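Local coordinates for protein 433aa long hypothetical phosphoribosylglycinamide formyl transferase (Pyrococcus horikoshii, PDB 2DWC) that is an ATP-grasp family protein with a preATP-grasp domain and holds adenosine-5'-diphosphate in its nucleotide pocket, at residues F207-T212 with A249-K254; R257-I262 with M280-D285. All coordinates share one frame; numbering follows the deposited sequence.

Contact 1 of 2, residues F207-T212 with A249-K254. With ADP (adenosine-5'-diphosphate), chain H.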
loop_
_atom_site.group_PDB
_atom_site.type_symbol
_atom_site.label_atom_id
_atom_site.label_comp_id
_atom_site.label_asym_id
_atom_site.label_seq_id
_atom_site.Cartn_x
_atom_site.Cartn_y
_atom_site.Cartn_z
ATOM N N PHE B 207 -12.476 30.958 -12.590
ATOM C CA PHE B 207 -12.087 30.515 -11.258
ATOM C C PHE B 207 -10.570 30.474 -11.093
ATOM O O PHE B 207 -9.817 30.466 -12.070
ATOM C CB PHE B 207 -12.698 29.130 -10.959
ATOM C CG PHE B 207 -12.327 28.077 -11.953
ATOM C CD1 PHE B 207 -13.235 27.679 -12.931
ATOM C CD2 PHE B 207 -11.065 27.494 -11.939
ATOM C CE1 PHE B 207 -12.894 26.721 -13.877
ATOM C CE2 PHE B 207 -10.701 26.530 -12.883
ATOM C CZ PHE B 207 -11.618 26.138 -13.859
ATOM N N ASP B 208 -10.140 30.454 -9.839
ATOM C CA ASP B 208 -8.727 30.399 -9.487
ATOM C C ASP B 208 -8.247 28.959 -9.575
ATOM O O ASP B 208 -7.150 28.680 -10.064
ATOM C CB ASP B 208 -8.536 30.885 -8.054
ATOM C CG ASP B 208 -8.873 32.356 -7.879
ATOM O OD1 ASP B 208 -9.224 32.740 -6.741
ATOM O OD2 ASP B 208 -8.767 33.113 -8.871
ATOM N N VAL B 209 -9.078 28.045 -9.091
ATOM C CA VAL B 209 -8.692 26.640 -9.119
ATOM C C VAL B 209 -9.908 25.741 -9.020
ATOM O O VAL B 209 -10.951 26.147 -8.525
ATOM C CB VAL B 209 -7.749 26.331 -7.941
ATOM C CG1 VAL B 209 -8.502 26.496 -6.613
ATOM C CG2 VAL B 209 -7.127 24.930 -8.084
ATOM N N GLU B 210 -9.765 24.515 -9.507
ATOM C CA GLU B 210 -10.858 23.541 -9.423
ATOM C C GLU B 210 -10.445 22.614 -8.293
ATOM O O GLU B 210 -9.254 22.310 -8.139
ATOM C CB GLU B 210 -10.945 22.699 -10.686
ATOM C CG GLU B 210 -10.923 23.435 -11.977
ATOM C CD GLU B 210 -11.072 22.491 -13.146
ATOM O OE1 GLU B 210 -10.372 22.700 -14.151
ATOM O OE2 GLU B 210 -11.898 21.541 -13.059
ATOM N N VAL B 211 -11.413 22.141 -7.520
ATOM C CA VAL B 211 -11.097 21.245 -6.411
ATOM C C VAL B 211 -12.014 20.027 -6.409
ATOM O O VAL B 211 -13.135 20.063 -6.900
ATOM C CB VAL B 211 -11.253 21.936 -5.045
ATOM C CG1 VAL B 211 -10.264 23.118 -4.913
ATOM C CG2 VAL B 211 -12.676 22.419 -4.900
ATOM N N THR B 212 -11.500 18.930 -5.871
ATOM C CA THR B 212 -12.310 17.717 -5.749
ATOM C C THR B 212 -12.449 17.523 -4.259
ATOM O O THR B 212 -11.423 17.479 -3.555
ATOM C CB THR B 212 -11.554 16.466 -6.255
ATOM O OG1 THR B 212 -11.204 16.608 -7.644
ATOM C CG2 THR B 212 -12.455 15.245 -6.109
ATOM N N ALA B 249 -5.725 22.004 -1.267
ATOM C CA ALA B 249 -5.872 23.088 -2.244
ATOM C C ALA B 249 -5.582 24.409 -1.490
ATOM O O ALA B 249 -5.956 24.562 -0.335
ATOM C CB ALA B 249 -7.293 23.097 -2.784
ATOM N N GLU B 250 -4.921 25.348 -2.148
ATOM C CA GLU B 250 -4.590 26.606 -1.488
ATOM C C GLU B 250 -5.724 27.599 -1.674
ATOM O O GLU B 250 -5.669 28.478 -2.540
ATOM C CB GLU B 250 -3.279 27.138 -2.058
ATOM C CG GLU B 250 -2.088 26.225 -1.694
ATOM C CD GLU B 250 -0.736 26.795 -2.152
ATOM O OE1 GLU B 250 -0.463 26.792 -3.375
ATOM O OE2 GLU B 250 0.042 27.247 -1.274
ATOM N N ILE B 251 -6.776 27.400 -0.884
ATOM C CA ILE B 251 -7.966 28.239 -0.921
ATOM C C ILE B 251 -8.238 28.796 0.474
ATOM O O ILE B 251 -7.715 28.288 1.471
ATOM C CB ILE B 251 -9.218 27.434 -1.421
ATOM C CG1 ILE B 251 -9.558 26.311 -0.420
ATOM C CG2 ILE B 251 -8.955 26.914 -2.840
ATOM C CD1 ILE B 251 -10.850 25.526 -0.773
ATOM N N SER B 252 -9.058 29.845 0.550
ATOM C CA SER B 252 -9.360 30.452 1.839
ATOM C C SER B 252 -10.124 29.529 2.750
ATOM O O SER B 252 -10.787 28.576 2.303
ATOM C CB SER B 252 -10.172 31.742 1.669
ATOM O OG SER B 252 -11.439 31.466 1.086
ATOM N N GLU B 253 -10.030 29.822 4.038
ATOM C CA GLU B 253 -10.719 29.055 5.050
ATOM C C GLU B 253 -12.226 29.188 4.809
ATOM O O GLU B 253 -12.984 28.238 5.032
ATOM C CB GLU B 253 -10.334 29.559 6.428
ATOM C CG GLU B 253 -10.351 28.464 7.451
ATOM C CD GLU B 253 -9.552 28.808 8.685
ATOM O OE1 GLU B 253 -8.376 29.224 8.540
ATOM O OE2 GLU B 253 -10.092 28.648 9.801
ATOM N N LYS B 254 -12.666 30.355 4.339
ATOM C CA LYS B 254 -14.093 30.534 4.043
ATOM C C LYS B 254 -14.507 29.647 2.870
ATOM O O LYS B 254 -15.544 28.984 2.913
ATOM C CB LYS B 254 -14.425 31.990 3.684
ATOM C CG LYS B 254 -14.497 32.886 4.898
ATOM C CD LYS B 254 -15.181 34.214 4.599
ATOM C CE LYS B 254 -15.175 35.093 5.859
ATOM N NZ LYS B 254 -16.008 36.327 5.700
HETATM P PB ADP H . -15.881 16.303 -17.901
HETATM O O1B ADP H . -16.048 15.189 -16.941
HETATM O O2B ADP H . -14.431 16.864 -18.324
HETATM O O3B ADP H . -17.029 16.690 -18.961
HETATM P PA ADP H . -16.621 18.977 -17.493
HETATM O O1A ADP H . -16.908 18.949 -18.945
HETATM O O2A ADP H . -17.918 19.425 -16.653
HETATM O O3A ADP H . -16.198 17.536 -16.916
HETATM O "O5'" ADP H . -15.437 20.002 -17.133
HETATM C "C5'" ADP H . -14.142 19.844 -17.718
HETATM C "C4'" ADP H . -13.348 21.132 -17.507
HETATM O "O4'" ADP H . -13.799 22.196 -18.360
HETATM C "C3'" ADP H . -13.585 21.642 -16.086
HETATM O "O3'" ADP H . -12.739 20.923 -15.185
HETATM C "C2'" ADP H . -13.053 23.059 -16.284
HETATM O "O2'" ADP H . -11.635 23.012 -16.463
HETATM C "C1'" ADP H . -13.728 23.421 -17.607
HETATM N N9 ADP H . -15.116 23.888 -17.387
HETATM C C8 ADP H . -16.219 23.151 -17.462
HETATM N N7 ADP H . -17.285 23.918 -17.226
HETATM C C5 ADP H . -16.854 25.151 -17.005
HETATM C C6 ADP H . -17.478 26.360 -16.700
HETATM N N6 ADP H . -18.803 26.434 -16.630
HETATM N N1 ADP H . -16.720 27.449 -16.512
HETATM C C2 ADP H . -15.404 27.396 -16.616
HETATM N N3 ADP H . -14.779 26.267 -16.908
HETATM C C4 ADP H . -15.469 25.139 -17.105
#
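Val209 and Val211, two residues apart on strand 209-212, meet Ile251 and Ala249 of the loop 249-252 in two separate methyl contacts. Val211 CG1 rests on Ala249 CB at 3.7 Å, and Val209 CG1 touches Ile251 CG2 at 3.8 Å, these last two side chains crossing at about a right angle. Val209 can offer CG1 because this branch stands between its backbone N and carbonyl carbon (chi1 66°). The two ends differ in burial. Val211 and Ala249 are buried, Ala249 bringing a single methyl, and the CA atoms of the pair are 6.9 Å apart. Towards Val209 and Ile251 the seam is partly exposed, and Asp208 and Glu250 mark its solvent side. Only 124 Å² is buried in all. At the exposed end the strand starts irregularly: Asp208 and Val209 pair with the single residue Val282, a classic beta bulge, and Asp208 OD1 accepts a hydrogen bond from Gly284 N.

In this ATP-grasp domain the strand alternates between two duties, the valines packing under the loop while Glu210 points from the other face into the nucleotide pocket. Its chain is extended beyond CG (chi2 -178°), which carries the carboxylate to the ribose of ADP. One oxygen takes each hydroxyl: ADP O2' donates to Glu210 OE1 at 2.7 Å, and ADP O3' to Glu210 OE2 at 2.4 Å, a length too short to be taken at face value. Phe207 comes to the base differently, its ring edge near ADP N3 with CE1 3.6 Å away. At the far end of the loop, Ser252 occupies the N-cap of helix 253-270, its OG hydrogen-bonded to Ala255 N.

Contact 2 of 2, residues R257-I262 with M280-D285. With ADP (adenosine-5'-diphosphate), chain H.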
loop_
_atom_site.group_PDB
_atom_site.type_symbol
_atom_site.label_atom_id
_atom_site.label_comp_id
_atom_site.label_asym_id
_atom_site.label_seq_id
_atom_site.Cartn_x
_atom_site.Cartn_y
_atom_site.Cartn_z
ATOM N N ARG B 257 -14.729 25.987 3.958
ATOM C CA ARG B 257 -15.954 25.593 4.638
ATOM C C ARG B 257 -17.148 25.535 3.673
ATOM O O ARG B 257 -18.087 24.750 3.875
ATOM C CB ARG B 257 -16.269 26.549 5.801
ATOM C CG ARG B 257 -15.143 26.642 6.818
ATOM C CD ARG B 257 -15.582 27.274 8.145
ATOM N NE ARG B 257 -16.297 26.297 8.964
ATOM C CZ ARG B 257 -17.621 26.248 9.118
ATOM N NH1 ARG B 257 -18.416 27.134 8.519
ATOM N NH2 ARG B 257 -18.154 25.282 9.851
ATOM N N GLU B 258 -17.145 26.382 2.663
ATOM C CA GLU B 258 -18.242 26.380 1.688
ATOM C C GLU B 258 -18.128 25.090 0.847
ATOM O O GLU B 258 -19.139 24.499 0.429
ATOM C CB GLU B 258 -18.134 27.612 0.791
ATOM C CG GLU B 258 -19.185 27.736 -0.285
ATOM C CD GLU B 258 -20.580 28.110 0.261
ATOM O OE1 GLU B 258 -21.453 28.402 -0.577
ATOM O OE2 GLU B 258 -20.795 28.103 1.498
ATOM N N VAL B 259 -16.891 24.672 0.591
ATOM C CA VAL B 259 -16.669 23.420 -0.183
ATOM C C VAL B 259 -17.310 22.278 0.601
ATOM O O VAL B 259 -18.052 21.472 0.041
ATOM C CB VAL B 259 -15.143 23.165 -0.386
ATOM C CG1 VAL B 259 -14.868 21.677 -0.777
ATOM C CG2 VAL B 259 -14.625 24.087 -1.477
ATOM N N TYR B 260 -17.061 22.212 1.908
ATOM C CA TYR B 260 -17.659 21.153 2.729
ATOM C C TYR B 260 -19.182 21.284 2.747
ATOM O O TYR B 260 -19.888 20.297 2.657
ATOM C CB TYR B 260 -17.168 21.195 4.187
ATOM C CG TYR B 260 -15.658 21.062 4.356
ATOM C CD1 TYR B 260 -14.990 21.669 5.427
ATOM C CD2 TYR B 260 -14.894 20.337 3.429
ATOM C CE1 TYR B 260 -13.610 21.561 5.567
ATOM C CE2 TYR B 260 -13.500 20.228 3.553
ATOM C CZ TYR B 260 -12.863 20.836 4.610
ATOM O OH TYR B 260 -11.486 20.772 4.683
ATOM N N ARG B 261 -19.697 22.508 2.875
ATOM C CA ARG B 261 -21.142 22.680 2.910
ATOM C C ARG B 261 -21.825 22.198 1.620
ATOM O O ARG B 261 -22.868 21.514 1.668
ATOM C CB ARG B 261 -21.466 24.185 3.148
ATOM C CG ARG B 261 -22.958 24.482 3.398
ATOM C CD ARG B 261 -23.257 26.005 3.381
ATOM N NE ARG B 261 -23.214 26.592 2.040
ATOM C CZ ARG B 261 -24.146 26.411 1.105
ATOM N NH1 ARG B 261 -25.212 25.649 1.354
ATOM N NH2 ARG B 261 -24.023 27.014 -0.075
ATOM N N ILE B 262 -21.259 22.580 0.482
ATOM C CA ILE B 262 -21.819 22.210 -0.831
ATOM C C ILE B 262 -21.710 20.692 -1.026
ATOM O O ILE B 262 -22.677 20.029 -1.453
ATOM C CB ILE B 262 -21.079 22.968 -1.952
ATOM C CG1 ILE B 262 -21.577 24.426 -1.958
ATOM C CG2 ILE B 262 -21.342 22.330 -3.322
ATOM C CD1 ILE B 262 -20.775 25.343 -2.758
ATOM N N MET B 280 -15.706 21.118 -7.814
ATOM C CA MET B 280 -16.146 22.497 -7.614
ATOM C C MET B 280 -15.152 23.503 -8.172
ATOM O O MET B 280 -13.967 23.199 -8.324
ATOM C CB MET B 280 -16.305 22.760 -6.125
ATOM C CG MET B 280 -17.421 21.944 -5.489
ATOM S SD MET B 280 -17.540 22.235 -3.740
ATOM C CE MET B 280 -17.977 20.683 -3.072
ATOM N N PHE B 281 -15.640 24.704 -8.494
ATOM C CA PHE B 281 -14.763 25.779 -8.972
ATOM C C PHE B 281 -14.673 26.780 -7.810
ATOM O O PHE B 281 -15.671 27.044 -7.133
ATOM C CB PHE B 281 -15.375 26.504 -10.201
ATOM C CG PHE B 281 -15.677 25.597 -11.368
ATOM C CD1 PHE B 281 -14.787 24.590 -11.740
ATOM C CD2 PHE B 281 -16.818 25.803 -12.150
ATOM C CE1 PHE B 281 -15.015 23.803 -12.876
ATOM C CE2 PHE B 281 -17.060 25.033 -13.286
ATOM C CZ PHE B 281 -16.154 24.025 -13.659
ATOM N N VAL B 282 -13.484 27.340 -7.584
ATOM C CA VAL B 282 -13.305 28.303 -6.501
ATOM C C VAL B 282 -12.682 29.598 -7.008
ATOM O O VAL B 282 -11.697 29.578 -7.750
ATOM C CB VAL B 282 -12.366 27.749 -5.385
ATOM C CG1 VAL B 282 -12.200 28.805 -4.262
ATOM C CG2 VAL B 282 -12.942 26.455 -4.801
ATOM N N LYS B 283 -13.262 30.727 -6.602
ATOM C CA LYS B 283 -12.704 32.033 -6.987
ATOM C C LYS B 283 -12.833 32.850 -5.701
ATOM O O LYS B 283 -13.928 33.275 -5.336
ATOM C CB LYS B 283 -13.521 32.666 -8.118
ATOM C CG LYS B 283 -12.722 33.704 -8.910
ATOM C CD LYS B 283 -13.578 34.869 -9.315
ATOM C CE LYS B 283 -12.724 35.950 -9.960
ATOM N NZ LYS B 283 -13.415 37.274 -9.841
ATOM N N GLY B 284 -11.725 33.018 -4.983
ATOM C CA GLY B 284 -11.786 33.720 -3.716
ATOM C C GLY B 284 -12.605 32.913 -2.724
ATOM O O GLY B 284 -12.333 31.727 -2.515
ATOM N N ASP B 285 -13.615 33.527 -2.111
ATOM C CA ASP B 285 -14.444 32.813 -1.150
ATOM C C ASP B 285 -15.665 32.191 -1.848
ATOM O O ASP B 285 -16.457 31.492 -1.201
ATOM C CB ASP B 285 -14.955 33.749 -0.044
ATOM C CG ASP B 285 -13.855 34.196 0.937
ATOM O OD1 ASP B 285 -14.197 34.932 1.895
ATOM O OD2 ASP B 285 -12.667 33.822 0.774
HETATM P PB ADP H . -15.881 16.303 -17.901
HETATM O O1B ADP H . -16.048 15.189 -16.941
HETATM O O2B ADP H . -14.431 16.864 -18.324
HETATM O O3B ADP H . -17.029 16.690 -18.961
HETATM P PA ADP H . -16.621 18.977 -17.493
HETATM O O1A ADP H . -16.908 18.949 -18.945
HETATM O O2A ADP H . -17.918 19.425 -16.653
HETATM O O3A ADP H . -16.198 17.536 -16.916
HETATM O "O5'" ADP H . -15.437 20.002 -17.133
HETATM C "C5'" ADP H . -14.142 19.844 -17.718
HETATM C "C4'" ADP H . -13.348 21.132 -17.507
HETATM O "O4'" ADP H . -13.799 22.196 -18.360
HETATM C "C3'" ADP H . -13.585 21.642 -16.086
HETATM O "O3'" ADP H . -12.739 20.923 -15.185
HETATM C "C2'" ADP H . -13.053 23.059 -16.284
HETATM O "O2'" ADP H . -11.635 23.012 -16.463
HETATM C "C1'" ADP H . -13.728 23.421 -17.607
HETATM N N9 ADP H . -15.116 23.888 -17.387
HETATM C C8 ADP H . -16.219 23.151 -17.462
HETATM N N7 ADP H . -17.285 23.918 -17.226
HETATM C C5 ADP H . -16.854 25.151 -17.005
HETATM C C6 ADP H . -17.478 26.360 -16.700
HETATM N N6 ADP H . -18.803 26.434 -16.630
HETATM N N1 ADP H . -16.720 27.449 -16.512
HETATM C C2 ADP H . -15.404 27.396 -16.616
HETATM N N3 ADP H . -14.779 26.267 -16.908
HETATM C C4 ADP H . -15.469 25.139 -17.105
#
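This is a buried, apolar helix-on-sheet contact in the ATP-grasp domain: helix 257-262 packs along strand 280-283 on one face of the mixed sheet. The two short axes approach to 10.4 Å and run nearly antiparallel, at 155°. Met280 carries most of the packing. Its thioether reaches up from the strand between Val259 and Ile262, which lie three residues apart on the helix, and its sulfur and terminal methyl share the contact. Met280 CE sits 3.8 Å from Ile262 CG2 and also meets Val259 CG1. Met280 SD is 3.8 Å from Val259 CA, so the sulfur lies close against the helix backbone itself. Met280 CE also comes to 3.2 Å from Val259 O, a tight fit for a methyl group against a carbonyl oxygen. A bend at the last torsion (chi3 -144°) turns that methyl to the helix. The side chains of Ile262 and Met280 run alongside each other with their ends pointing opposite ways. Two residues further along the strand the fit is slacker, Val259 CG2 and Val282 CG2 being 4.4 Å apart.

On the helix flank the polar groups pair among themselves. Arg261 NE bonds to Glu258 OE2 at 2.9 Å and its NH2 to the other oxygen, OE1, both bonds nearly straight. The carboxylate oxygens lie almost in the guanidinium plane, yet the nitrogens approach from above the carboxylate plane, 46° out of it at OE2.

Phe281, between Met280 and Val282, points to the pocket instead, with its CZ 3.6 Å from ADP C5. Strand 274-283 itself runs between strands 209-219 and 286-293, with Val211 and Val287 touching Met280 from these neighbours, and Ala263 continuing the helix cover above it.

In the fold
Contacts 1 and 2 follow each other along the chain and share helix 253-270, whose start closes contact 1 and whose later turns form contact 2. Their centres are about 7 Å apart, and they use the neighbouring antiparallel strands 209-219 and 274-283. Two probable hydrogen bonds join them directly: Asp208 N to Val282 O at 2.7 Å across the strands, and Ser252 OG with Asp285 OD2 at 2.7 Å beside the helix start. The sheet has the packing of loop and helix on one face and the ligand on the other, where Phe207 and Phe281 stack on each other beside the adenine. Lys162 and Glu202, on another sheet, are among the further residues that hydrogen-bond ADP.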